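Long-range contact in pyridine nucleotide-disulfide oxidoreductase-like protein (Myceliophthora thermophila, PDB 5MQ6), which uses FAD and NADPH to insert a single oxygen atom beside the carbonyl of ketones, notably bulky polycyclic ones, giving esters or lactones: residues D561-D566 against F649-R654. Residues are numbered along the deposited sequence; the frame is centred on the assembly and turned at random.
Sequences DRVDGD and FDISSR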
loop_
_atom_site.group_PDB
_atom_site.type_symbol
_atom_site.label_atom_id
_atom_site.label_comp_id
_atom_site.label_asym_id
_atom_site.label_seq_id
_atom_site.Cartn_x
_atom_site.Cartn_y
_atom_site.Cartn_z
ATOM N N ASP A 561 27.840 -5.384 15.245
ATOM C CA ASP A 561 28.939 -6.307 15.382
ATOM C C ASP A 561 30.285 -5.546 15.276
ATOM O O ASP A 561 31.203 -5.796 16.030
ATOM C CB ASP A 561 28.931 -7.364 14.342
ATOM C CG ASP A 561 27.890 -8.468 14.572
ATOM O OD1 ASP A 561 27.363 -8.686 15.695
ATOM O OD2 ASP A 561 27.625 -9.182 13.579
ATOM N N ARG A 562 30.393 -4.623 14.364
ATOM C CA ARG A 562 31.617 -3.864 14.230
ATOM C C ARG A 562 32.005 -3.033 15.439
ATOM O O ARG A 562 33.199 -2.971 15.753
ATOM C CB ARG A 562 31.599 -3.024 12.980
ATOM C CG ARG A 562 31.851 -3.847 11.724
ATOM C CD ARG A 562 31.773 -3.024 10.485
ATOM N NE ARG A 562 32.659 -1.847 10.513
ATOM C CZ ARG A 562 32.763 -0.995 9.516
ATOM N NH1 ARG A 562 32.047 -1.118 8.416
ATOM N NH2 ARG A 562 33.566 0.009 9.619
ATOM N N VAL A 563 31.034 -2.421 16.147
ATOM C CA VAL A 563 31.358 -1.687 17.405
ATOM C C VAL A 563 31.237 -2.499 18.691
ATOM O O VAL A 563 31.319 -1.955 19.828
ATOM C CB VAL A 563 30.453 -0.466 17.487
ATOM C CG1 VAL A 563 30.600 0.383 16.234
ATOM C CG2 VAL A 563 28.978 -0.845 17.758
ATOM N N ASP A 564 31.016 -3.794 18.556
ATOM C CA ASP A 564 30.692 -4.667 19.677
ATOM C C ASP A 564 29.540 -4.146 20.590
ATOM O O ASP A 564 29.642 -4.065 21.832
ATOM C CB ASP A 564 31.936 -4.955 20.536
ATOM C CG ASP A 564 31.708 -6.039 21.513
ATOM O OD1 ASP A 564 30.828 -6.928 21.340
ATOM O OD2 ASP A 564 32.407 -6.003 22.513
ATOM N N GLY A 565 28.433 -3.887 19.929
ATOM C CA GLY A 565 27.158 -3.514 20.565
ATOM C C GLY A 565 27.086 -1.988 20.721
ATOM O O GLY A 565 28.058 -1.317 21.152
ATOM N N ASP A 566 25.905 -1.461 20.376
ATOM C CA ASP A 566 25.547 -0.076 20.609
ATOM C C ASP A 566 26.158 0.872 19.642
ATOM O O ASP A 566 26.933 1.777 19.994
ATOM C CB ASP A 566 25.727 0.337 22.092
ATOM C CG ASP A 566 24.854 1.525 22.485
ATOM O OD1 ASP A 566 24.002 2.056 21.715
ATOM O OD2 ASP A 566 25.051 1.948 23.649
ATOM N N PHE A 649 28.343 4.655 5.075
ATOM C CA PHE A 649 27.867 4.939 6.441
ATOM C C PHE A 649 28.995 5.402 7.359
ATOM O O PHE A 649 30.092 4.875 7.357
ATOM C CB PHE A 649 27.229 3.718 7.083
ATOM C CG PHE A 649 25.861 3.392 6.595
ATOM C CD1 PHE A 649 24.736 3.994 7.159
ATOM C CD2 PHE A 649 25.685 2.482 5.602
ATOM C CE1 PHE A 649 23.447 3.670 6.694
ATOM C CE2 PHE A 649 24.392 2.150 5.108
ATOM C CZ PHE A 649 23.264 2.758 5.687
ATOM N N ASP A 650 28.703 6.401 8.163
ATOM C CA ASP A 650 29.511 6.758 9.297
ATOM C C ASP A 650 29.066 5.818 10.437
ATOM O O ASP A 650 27.891 5.812 10.831
ATOM C CB ASP A 650 29.251 8.228 9.599
ATOM C CG ASP A 650 30.147 8.793 10.737
ATOM O OD1 ASP A 650 30.417 8.102 11.808
ATOM O OD2 ASP A 650 30.545 9.971 10.550
ATOM N N ILE A 651 29.985 5.016 10.943
ATOM C CA ILE A 651 29.728 4.046 12.041
ATOM C C ILE A 651 30.585 4.517 13.206
ATOM O O ILE A 651 31.743 4.888 13.029
ATOM C CB ILE A 651 30.259 2.646 11.641
ATOM C CG1 ILE A 651 29.593 2.100 10.399
ATOM C CG2 ILE A 651 30.116 1.638 12.709
ATOM C CD1 ILE A 651 28.101 1.927 10.484
ATOM N N SER A 652 30.052 4.437 14.384
ATOM C CA SER A 652 30.769 4.829 15.608
ATOM C C SER A 652 30.008 4.252 16.766
ATOM O O SER A 652 28.949 3.626 16.576
ATOM C CB SER A 652 30.889 6.327 15.747
ATOM O OG SER A 652 29.586 6.878 15.923
ATOM N N SER A 653 30.541 4.402 17.971
ATOM C CA SER A 653 29.874 3.882 19.126
ATOM C C SER A 653 28.863 4.915 19.567
ATOM O O SER A 653 29.210 6.059 19.669
ATOM C CB SER A 653 30.808 3.702 20.248
ATOM O OG SER A 653 30.066 3.072 21.244
ATOM N N ARG A 654 27.659 4.506 19.876
ATOM C CA ARG A 654 26.634 5.441 20.330
ATOM C C ARG A 654 26.959 5.839 21.777
ATOM O O ARG A 654 26.712 6.956 22.178
ATOM C CB ARG A 654 25.226 4.809 20.282
ATOM C CG ARG A 654 24.082 5.834 20.488
ATOM C CD ARG A 654 22.744 5.186 20.881
ATOM N NE ARG A 654 22.954 4.512 22.148
ATOM C CZ ARG A 654 22.935 5.082 23.318
ATOM N NH1 ARG A 654 22.629 6.343 23.467
ATOM N NH2 ARG A 654 23.248 4.377 24.347
HETATM O O HOH W 1 30.071 0.306 20.987
#
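Arg654 takes hold of Asp566 side-on, NE and NH2 each reaching a different carboxylate oxygen. Arg654 NE to Asp566 OD1 is the shorter arm at 2.7 Å, nearly in the guanidinium plane. Arg654 NH2 lies 3.1 Å from Asp566 OD2, more tilted. Both oxygens use their syn lone pairs, and the two planes are only 30° apart. The arginine chain runs extended to CD, then bends at chi3 (62°), which brings the NE edge of the guanidinium round to face the carboxylate oxygens. At the backbone, Arg654 N donates to Asp566 O at 2.8 Å. With an alanine in place of Arg654 both arms go, and the Asp566 carboxylate, keeping a long, weak ion pair to Arg217, would probably be freer to turn. Helix 541-562 ends here in a Schellman motif with Asp564 as C-prime residue, and the chain swings into strand 567-571, which pairs antiparallel with the C-terminal strand 649-653. Beside the turn, Val563 CG1 meets Ile651 CG2 at 3.8 Å; Ile651 chi1 of -61° leaves its CG2 anti to its own backbone N, while Ile651 also packs on Ala559 and Val569. One water has Val563 O, Gly565 O and Ser653 OG within hydrogen-bonding distance, more acceptors than its two protons can serve; Ser653 OG also bonds the Ala655 terminal carboxylate.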